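Local coordinates for protein 373aa long hypothetical citrate synthase (Sulfolobus tokodaii, PDB 1VGP) that is a putative member of the citrate synthase family, a largely helical protein that assembles as a pair of identical subunits, at residues D76-I79 with K80-E84; I104-K108 with N109-T113; K258-D261 with P262-I266; K298-P302 with K303-P307. All blocks are in the same frame, centred on the assembly; numbering follows the deposited sequence.

Interaction 1: residues D76-I79 with K80-E84; sequences DFII and KFLRE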
# COMPACT_ATOMS: atom_id res chain seq x y z
N ASP A 76 7.56 20.71 -9.54
CA ASP A 76 8.86 20.58 -10.20
C ASP A 76 9.66 19.39 -9.68
O ASP A 76 10.38 18.74 -10.45
CB ASP A 76 9.68 21.85 -10.01
CG ASP A 76 8.87 23.10 -10.28
OD1 ASP A 76 8.05 23.46 -9.40
OD2 ASP A 76 9.05 23.70 -11.36
N PHE A 77 9.53 19.12 -8.39
CA PHE A 77 10.28 18.05 -7.78
C PHE A 77 9.96 16.72 -8.46
O PHE A 77 10.87 16.00 -8.87
CB PHE A 77 9.98 17.96 -6.28
CG PHE A 77 10.97 17.11 -5.51
CD1 PHE A 77 12.34 17.29 -5.69
CD2 PHE A 77 10.53 16.14 -4.62
CE1 PHE A 77 13.26 16.50 -4.99
CE2 PHE A 77 11.44 15.35 -3.92
CZ PHE A 77 12.81 15.53 -4.10
N ILE A 78 8.68 16.42 -8.62
CA ILE A 78 8.31 15.14 -9.22
C ILE A 78 8.61 15.11 -10.73
O ILE A 78 8.99 14.07 -11.27
CB ILE A 78 6.80 14.75 -8.93
CG1 ILE A 78 5.89 15.30 -10.03
CG2 ILE A 78 6.34 15.27 -7.56
CD1 ILE A 78 5.38 14.22 -10.97
N ILE A 79 8.48 16.25 -11.40
CA ILE A 79 8.92 16.34 -12.79
C ILE A 79 10.43 16.11 -12.91
O ILE A 79 10.90 15.47 -13.85
CB ILE A 79 8.55 17.71 -13.40
CG1 ILE A 79 7.09 17.68 -13.87
CG2 ILE A 79 9.45 18.03 -14.58
CD1 ILE A 79 6.50 19.03 -14.17
N LYS A 80 11.16 16.64 -11.94
CA LYS A 80 12.60 16.41 -11.83
C LYS A 80 12.88 14.93 -11.66
O LYS A 80 13.79 14.36 -12.27
CB LYS A 80 13.13 17.19 -10.62
CG LYS A 80 14.62 17.19 -10.44
CD LYS A 80 15.02 18.39 -9.58
CE LYS A 80 16.40 18.23 -8.95
NZ LYS A 80 17.50 18.11 -9.96
N PHE A 81 12.07 14.31 -10.80
CA PHE A 81 12.11 12.87 -10.60
C PHE A 81 11.97 12.14 -11.93
O PHE A 81 12.74 11.22 -12.22
CB PHE A 81 10.97 12.44 -9.67
CG PHE A 81 10.69 10.97 -9.68
CD1 PHE A 81 11.66 10.05 -9.29
CD2 PHE A 81 9.44 10.49 -10.09
CE1 PHE A 81 11.40 8.68 -9.29
CE2 PHE A 81 9.17 9.13 -10.09
CZ PHE A 81 10.15 8.22 -9.69
N LEU A 82 10.99 12.55 -12.73
CA LEU A 82 10.65 11.80 -13.93
C LEU A 82 11.81 11.80 -14.92
O LEU A 82 12.22 10.73 -15.40
CB LEU A 82 9.39 12.38 -14.58
CG LEU A 82 8.10 12.17 -13.77
CD1 LEU A 82 6.92 12.79 -14.50
CD2 LEU A 82 7.85 10.68 -13.57
N ARG A 83 12.35 12.98 -15.21
CA ARG A 83 13.41 13.05 -16.21
C ARG A 83 14.76 12.60 -15.69
O ARG A 83 15.66 12.27 -16.47
CB ARG A 83 13.53 14.46 -16.80
CG ARG A 83 13.08 15.60 -15.91
CD ARG A 83 13.62 16.91 -16.47
NE ARG A 83 12.57 17.86 -16.84
CZ ARG A 83 12.24 18.16 -18.09
NH1 ARG A 83 12.76 17.48 -19.11
NH2 ARG A 83 11.39 19.15 -18.34
N GLU A 84 14.91 12.57 -14.37
CA GLU A 84 16.17 12.15 -13.78
C GLU A 84 16.24 10.63 -13.59
O GLU A 84 17.32 10.07 -13.51
CB GLU A 84 16.39 12.85 -12.44
CG GLU A 84 17.13 14.17 -12.55
CD GLU A 84 17.94 14.50 -11.31
OE1 GLU A 84 18.73 13.63 -10.87
OE2 GLU A 84 17.80 15.63 -10.78
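I78 and L82, one turn apart on helix 76-84, run side by side and point the same way, with I78 CD1 and L82 CD1 4.1 Å apart. I79 and R83 pair likewise on another flank: a chi1 of -83° sets CG2 of I79 anti to its own N and places it 3.9 Å from R83 NE, approaching the guanidinium obliquely. Beneath these pairs runs the alpha-helical ladder of i to i+4 bonds. K80 N reaches D76 O at 2.7 Å, F81 N reaches F77 O at 2.8 Å, and L82 N and R83 N follow on I78 O and I79 O. K80 and E84, spaced the same way, close a salt bridge of 2.6 Å between NZ and OE2.

Further out, L82 fits against I94 of helix 91-105 and N130 and L134 of helix 113-135, a place suited to a branched apolar side chain, while R83 NH1 extends to a salt bridge with D139. F77 packs on F81 of the second subunit, and K80 and E84 form weak, long ion pairs with E84 and K80 of that subunit. With I78, F81 and L82 buried, D76 and R83 exposed, the helix is amphipathic; K80 and E84 probably offset each other's charge.

Interaction 2: residues I104-K108 with N109-T113; sequences IEDSK and NDERT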
# COMPACT_ATOMS: atom_id res chain seq x y z
N ILE A 104 4.07 14.12 -0.35
CA ILE A 104 5.03 15.00 0.30
C ILE A 104 4.85 16.46 -0.08
O ILE A 104 4.88 17.34 0.78
CB ILE A 104 6.47 14.57 -0.03
CG1 ILE A 104 6.74 13.19 0.58
CG2 ILE A 104 7.44 15.60 0.52
CD1 ILE A 104 8.11 12.62 0.28
N GLU A 105 4.64 16.73 -1.37
CA GLU A 105 4.54 18.10 -1.84
C GLU A 105 3.22 18.76 -1.46
O GLU A 105 3.08 19.98 -1.57
CB GLU A 105 4.74 18.16 -3.35
CG GLU A 105 6.17 17.87 -3.78
CD GLU A 105 7.18 18.76 -3.06
OE1 GLU A 105 8.29 18.28 -2.75
OE2 GLU A 105 6.85 19.94 -2.81
N ASP A 106 2.25 17.96 -1.02
CA ASP A 106 0.95 18.48 -0.58
C ASP A 106 0.97 18.84 0.91
O ASP A 106 1.28 18.00 1.77
CB ASP A 106 -0.14 17.44 -0.86
CG ASP A 106 -1.53 17.94 -0.54
OD1 ASP A 106 -2.49 17.58 -1.25
OD2 ASP A 106 -1.69 18.69 0.45
N SER A 107 0.63 20.08 1.22
CA SER A 107 0.66 20.58 2.59
C SER A 107 -0.69 21.11 3.06
O SER A 107 -0.83 21.54 4.21
CB SER A 107 1.71 21.70 2.72
OG SER A 107 1.38 22.81 1.91
N LYS A 108 -1.69 21.08 2.18
CA LYS A 108 -3.05 21.43 2.56
C LYS A 108 -3.68 20.27 3.32
O LYS A 108 -3.89 19.20 2.75
CB LYS A 108 -3.90 21.74 1.33
CG LYS A 108 -3.18 22.55 0.26
CD LYS A 108 -4.11 22.87 -0.91
CE LYS A 108 -3.39 22.79 -2.25
NZ LYS A 108 -4.28 23.00 -3.43
N ASN A 109 -3.96 20.47 4.61
CA ASN A 109 -4.45 19.38 5.45
C ASN A 109 -5.89 19.66 5.83
O ASN A 109 -6.54 18.86 6.50
CB ASN A 109 -3.60 19.30 6.73
CG ASN A 109 -2.14 19.62 6.48
OD1 ASN A 109 -1.41 18.82 5.89
ND2 ASN A 109 -1.71 20.80 6.92
N ASP A 110 -6.37 20.80 5.38
CA ASP A 110 -7.70 21.28 5.70
C ASP A 110 -8.63 20.86 4.57
O ASP A 110 -9.82 21.17 4.57
CB ASP A 110 -7.68 22.81 5.82
CG ASP A 110 -7.19 23.30 7.17
OD1 ASP A 110 -6.05 22.96 7.57
OD2 ASP A 110 -7.96 24.01 7.85
N GLU A 111 -8.06 20.13 3.61
CA GLU A 111 -8.74 19.84 2.35
C GLU A 111 -9.64 18.63 2.44
O GLU A 111 -9.20 17.56 2.85
CB GLU A 111 -7.71 19.61 1.25
CG GLU A 111 -7.40 20.85 0.45
CD GLU A 111 -6.85 20.52 -0.92
OE1 GLU A 111 -6.05 19.57 -1.02
OE2 GLU A 111 -7.22 21.22 -1.88
N ARG A 112 -10.89 18.82 2.04
CA ARG A 112 -11.83 17.72 1.82
C ARG A 112 -11.18 16.59 1.03
O ARG A 112 -10.49 16.83 0.03
CB ARG A 112 -13.05 18.22 1.05
CG ARG A 112 -14.24 18.60 1.91
CD ARG A 112 -15.49 18.75 1.05
NE ARG A 112 -15.27 19.58 -0.13
CZ ARG A 112 -16.09 19.65 -1.17
NH1 ARG A 112 -15.79 20.43 -2.20
NH2 ARG A 112 -17.21 18.94 -1.19
N THR A 113 -11.41 15.36 1.46
CA THR A 113 -10.82 14.21 0.80
C THR A 113 -11.26 14.02 -0.66
O THR A 113 -10.53 13.43 -1.45
CB THR A 113 -11.08 12.91 1.62
OG1 THR A 113 -11.22 11.79 0.74
CG2 THR A 113 -12.33 13.05 2.48
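K108 and E111 face each other across a beta turn, K108-E111, in the connection that leads from helix 91-105 to helix 113-135. K108 CA and E111 CA are 5.9 Å apart, but no bond closes the turn: E111 N stays 4.4 Å from K108 O. Both side chains drop to the same side of it and pass at an angle, meeting mostly through their stems: K108 CD lies 3.6 Å from E111 CD, and K108 CB is 3.7 Å from E111 CG. A chi1 of -41° keeps the lysine chain beside its own backbone N and so within range of the glutamate. The charged ends follow with a long salt bridge, 3.8 Å from K108 NZ to E111 OE2. Long flexible residues suit such a surface turn, since their methylenes can pack while their ends remain near solvent.

D106 comes in from the end of helix 91-105, its carboxylate turned 59° from that of E111. The like charges approach to 4.1 Å between D106 OD1 and E111 OE1, but OD1 is also bonded to Y200 OH, and K116 of helix 113-135 touches both acids, which probably eases the repulsion. The other oxygen of D106 takes a weak bond from K108 N, in the manner of an Asx turn. At the outer corner the amide of N109 folds back over S107, with ND2 of N109 2.9 Å from S107 O but its N-H badly aimed for a hydrogen bond.

Interaction 3: residues K258-D261 with P262-I266; sequences KTYD and PRARI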
# COMPACT_ATOMS: atom_id res chain seq x y z
N LYS A 258 -20.10 -14.60 -16.66
CA LYS A 258 -20.23 -15.90 -17.28
C LYS A 258 -20.80 -15.69 -18.67
O LYS A 258 -21.23 -16.63 -19.34
CB LYS A 258 -21.15 -16.78 -16.44
CG LYS A 258 -20.71 -16.90 -14.98
CD LYS A 258 -19.31 -17.51 -14.87
CE LYS A 258 -18.63 -17.18 -13.54
NZ LYS A 258 -19.48 -17.52 -12.35
N THR A 259 -20.79 -14.44 -19.10
CA THR A 259 -21.25 -14.04 -20.42
C THR A 259 -20.18 -13.15 -21.07
O THR A 259 -19.14 -12.87 -20.48
CB THR A 259 -22.56 -13.27 -20.30
OG1 THR A 259 -22.35 -12.08 -19.55
CG2 THR A 259 -23.59 -14.10 -19.57
N TYR A 260 -20.44 -12.70 -22.29
CA TYR A 260 -19.61 -11.67 -22.92
C TYR A 260 -19.53 -10.47 -21.97
O TYR A 260 -20.54 -10.02 -21.44
CB TYR A 260 -20.24 -11.24 -24.24
CG TYR A 260 -19.26 -10.86 -25.34
CD1 TYR A 260 -18.52 -9.68 -25.27
CD2 TYR A 260 -19.14 -11.65 -26.48
CE1 TYR A 260 -17.69 -9.29 -26.32
CE2 TYR A 260 -18.31 -11.27 -27.54
CZ TYR A 260 -17.59 -10.10 -27.46
OH TYR A 260 -16.80 -9.72 -28.53
N ASP A 261 -18.31 -9.98 -21.76
CA ASP A 261 -18.08 -8.85 -20.86
C ASP A 261 -18.72 -7.62 -21.50
O ASP A 261 -18.38 -7.27 -22.63
CB ASP A 261 -16.57 -8.63 -20.69
CG ASP A 261 -16.23 -7.49 -19.73
OD1 ASP A 261 -17.01 -6.52 -19.65
OD2 ASP A 261 -15.17 -7.57 -19.07
N PRO A 262 -19.65 -6.96 -20.79
CA PRO A 262 -20.30 -5.79 -21.39
C PRO A 262 -19.29 -4.71 -21.80
O PRO A 262 -19.49 -4.00 -22.78
CB PRO A 262 -21.26 -5.31 -20.30
CG PRO A 262 -20.70 -5.89 -19.03
CD PRO A 262 -20.15 -7.21 -19.43
N ARG A 263 -18.21 -4.60 -21.04
CA ARG A 263 -17.14 -3.65 -21.37
C ARG A 263 -16.43 -4.05 -22.67
O ARG A 263 -16.09 -3.21 -23.48
CB ARG A 263 -16.15 -3.58 -20.21
CG ARG A 263 -16.82 -3.35 -18.87
CD ARG A 263 -15.85 -3.47 -17.70
NE ARG A 263 -15.33 -4.83 -17.56
CZ ARG A 263 -14.32 -5.16 -16.76
NH1 ARG A 263 -13.78 -4.25 -15.96
NH2 ARG A 263 -13.85 -6.39 -16.78
N ALA A 264 -16.21 -5.35 -22.85
CA ALA A 264 -15.63 -5.86 -24.09
C ALA A 264 -16.54 -5.59 -25.28
O ALA A 264 -16.08 -5.19 -26.35
CB ALA A 264 -15.37 -7.35 -23.97
N ARG A 265 -17.84 -5.80 -25.09
CA ARG A 265 -18.78 -5.57 -26.18
C ARG A 265 -18.71 -4.11 -26.62
O ARG A 265 -18.67 -3.82 -27.81
CB ARG A 265 -20.20 -5.94 -25.74
CG ARG A 265 -21.13 -6.24 -26.91
CD ARG A 265 -22.55 -6.53 -26.47
NE ARG A 265 -22.72 -7.87 -25.90
CZ ARG A 265 -22.44 -9.02 -26.52
NH1 ARG A 265 -21.86 -9.03 -27.73
NH2 ARG A 265 -22.74 -10.18 -25.93
N ILE A 266 -18.69 -3.20 -25.65
CA ILE A 266 -18.63 -1.78 -25.94
C ILE A 266 -17.30 -1.40 -26.58
O ILE A 266 -17.27 -0.63 -27.54
CB ILE A 266 -18.83 -0.94 -24.66
CG1 ILE A 266 -20.22 -1.20 -24.08
CG2 ILE A 266 -18.65 0.53 -24.98
CD1 ILE A 266 -20.46 -0.52 -22.75
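R265 lays its guanidinium over one face of the Y260 ring, centres 4.3 Å apart and planes inclined by 29°, a stacked cation-pi pair at the N-terminus of helix 262-278. The residue between ring and helix, D261, is the N-cap. The arginine chain leaves the helix extended and then bends at chi3 (-76°), which turns the guanidinium back over the tyrosine. A264, small enough to fit close by, brings its CB obliquely to the ring, 3.8 Å from Y260 CE1, while the far end of the ring is fixed by a hydrogen bond from Y260 OH to E293.

The aspartate does two jobs. Its OD1 accepts from R263 N at 2.7 Å, a capping bond made on the anti side of the carboxylate, somewhat out of its plane. Both oxygens also meet the R263 guanidinium side-on through their syn lone pairs, the two flat groups within 15° of coplanar: R263 NE lies 3.2 Å from D261 OD1, and R263 NH2 is 2.9 Å from D261 OD2. The residue order suits a helix start, since P262 in the first turn has no N-H that would need a partner. R263, buried, touches H180 and H254, and D261 OD2 takes a further bond from V309 N at the neighbouring helix 309-319. The first full helical turn then closes on the cap itself, R265 N donating to D261 O at 2.9 Å and almost straight along its carbonyl.

Interaction 4: residues K298-P302 with K303-P307; sequences KYLGP and KGIYP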
# COMPACT_ATOMS: atom_id res chain seq x y z
N LYS A 298 -16.84 -20.24 -29.95
CA LYS A 298 -17.33 -21.54 -30.38
C LYS A 298 -16.97 -22.62 -29.37
O LYS A 298 -17.85 -23.29 -28.82
CB LYS A 298 -16.76 -21.90 -31.75
CG LYS A 298 -17.27 -23.21 -32.34
CD LYS A 298 -16.37 -23.64 -33.50
CE LYS A 298 -16.79 -24.98 -34.08
NZ LYS A 298 -17.24 -24.84 -35.50
N TYR A 299 -15.68 -22.79 -29.10
CA TYR A 299 -15.22 -23.87 -28.22
C TYR A 299 -15.40 -23.60 -26.73
O TYR A 299 -15.68 -24.52 -25.96
CB TYR A 299 -13.75 -24.19 -28.49
CG TYR A 299 -13.56 -25.13 -29.66
CD1 TYR A 299 -13.37 -26.49 -29.45
CD2 TYR A 299 -13.61 -24.66 -30.97
CE1 TYR A 299 -13.23 -27.36 -30.53
CE2 TYR A 299 -13.47 -25.52 -32.05
CZ TYR A 299 -13.28 -26.86 -31.82
OH TYR A 299 -13.13 -27.72 -32.89
N LEU A 300 -15.25 -22.35 -26.32
CA LEU A 300 -15.24 -22.02 -24.90
C LEU A 300 -16.56 -21.47 -24.41
O LEU A 300 -16.89 -21.56 -23.22
CB LEU A 300 -14.13 -21.00 -24.62
CG LEU A 300 -12.73 -21.56 -24.40
CD1 LEU A 300 -12.44 -22.66 -25.42
CD2 LEU A 300 -11.72 -20.43 -24.53
N GLY A 301 -17.34 -20.89 -25.33
CA GLY A 301 -18.57 -20.21 -24.94
C GLY A 301 -19.52 -21.11 -24.17
O GLY A 301 -20.06 -20.69 -23.15
N PRO A 302 -19.76 -22.34 -24.63
CA PRO A 302 -20.60 -23.30 -23.92
C PRO A 302 -20.16 -23.64 -22.49
O PRO A 302 -20.95 -24.16 -21.71
CB PRO A 302 -20.60 -24.53 -24.82
CG PRO A 302 -19.50 -24.31 -25.80
CD PRO A 302 -19.41 -22.84 -25.97
N LYS A 303 -18.91 -23.34 -22.14
CA LYS A 303 -18.47 -23.43 -20.75
C LYS A 303 -18.63 -22.09 -20.04
O LYS A 303 -18.13 -21.90 -18.93
CB LYS A 303 -17.02 -23.88 -20.64
CG LYS A 303 -16.51 -24.72 -21.80
CD LYS A 303 -17.06 -26.14 -21.78
CE LYS A 303 -17.01 -26.74 -23.18
NZ LYS A 303 -15.68 -26.51 -23.83
N GLY A 304 -19.30 -21.16 -20.70
CA GLY A 304 -19.53 -19.86 -20.10
C GLY A 304 -18.28 -19.02 -19.94
O GLY A 304 -18.19 -18.21 -19.02
N ILE A 305 -17.30 -19.21 -20.82
CA ILE A 305 -16.19 -18.28 -20.87
C ILE A 305 -16.11 -17.59 -22.23
O ILE A 305 -16.13 -18.23 -23.26
CB ILE A 305 -14.84 -18.97 -20.54
CG1 ILE A 305 -14.68 -20.26 -21.32
CG2 ILE A 305 -14.80 -19.35 -19.06
CD1 ILE A 305 -13.40 -21.01 -20.97
N TYR A 306 -16.05 -16.26 -22.19
CA TYR A 306 -16.16 -15.43 -23.39
C TYR A 306 -15.05 -14.38 -23.38
O TYR A 306 -14.26 -14.31 -22.43
CB TYR A 306 -17.51 -14.71 -23.43
CG TYR A 306 -18.69 -15.62 -23.66
CD1 TYR A 306 -19.27 -16.33 -22.60
CD2 TYR A 306 -19.23 -15.78 -24.93
CE1 TYR A 306 -20.34 -17.18 -22.81
CE2 TYR A 306 -20.31 -16.63 -25.15
CZ TYR A 306 -20.86 -17.32 -24.09
OH TYR A 306 -21.93 -18.17 -24.32
N PRO A 307 -14.97 -13.55 -24.42
CA PRO A 307 -13.94 -12.51 -24.36
C PRO A 307 -14.24 -11.48 -23.27
O PRO A 307 -15.39 -11.23 -22.95
CB PRO A 307 -13.95 -11.91 -25.77
CG PRO A 307 -15.26 -12.30 -26.35
CD PRO A 307 -15.60 -13.63 -25.76
O HOH W 1 -22.84 -20.09 -22.06
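L300 and I305 make the apolar part of a Schellman motif that ends helix 281-300: they cross at an angle, with I305 CG1 3.4 Å from L300 CB. A chi1 of 48° holds CG1 of the isoleucine between its own N and carbonyl carbon, directed at the leucine.

The hydrogen bonds of the motif are two. I305 N reaches back to L300 O, a weak bond, and G304 N donates to G301 O at 2.6 Å. The chain reverses at G304 with phi at +68°, which a residue without CB adopts easily. L300 O also accepts from K303 N, and the lysine side chain, bent twice, brings NZ to 2.9 Å from Y299 O, adding a positive charge at the carbonyl end of the helix, where it would be welcome.

A third kind involves Y306. G301 CA lies over one ring face, 4.1 Å from the centroid, a CH-pi approach that the bare glycine permits. One water then links G301 O, at 3.0 Å, with Y306 OH.

Outward, Y299 and L300 lean on L243 of helix 235-244, Y306 and P307 rest on I297 of the helix being ended, and the backbone of Y306 bonds to G253, while the chain runs on to helix 309-319.

How the interactions relate
From the N terminus the four contacts come in series; none nests in or crosses another, and each closes a short local piece of chain. Interaction 1 is a helix at the subunit interface. Interaction 2 bridges the next two helices, and the two touch where F77 packs on E105; both also meet the second subunit. Much later, beyond the chain's centre, interaction 3 starts helix 262-278 and interaction 4 ends helix 281-300. Their centres are about 12 Å apart, and they join where Y260 and D261 meet P307 and where T259 lies against Y306, tying one helix's start to the next helix's end. Centres of interactions 1 and 4 are about 47 Å apart.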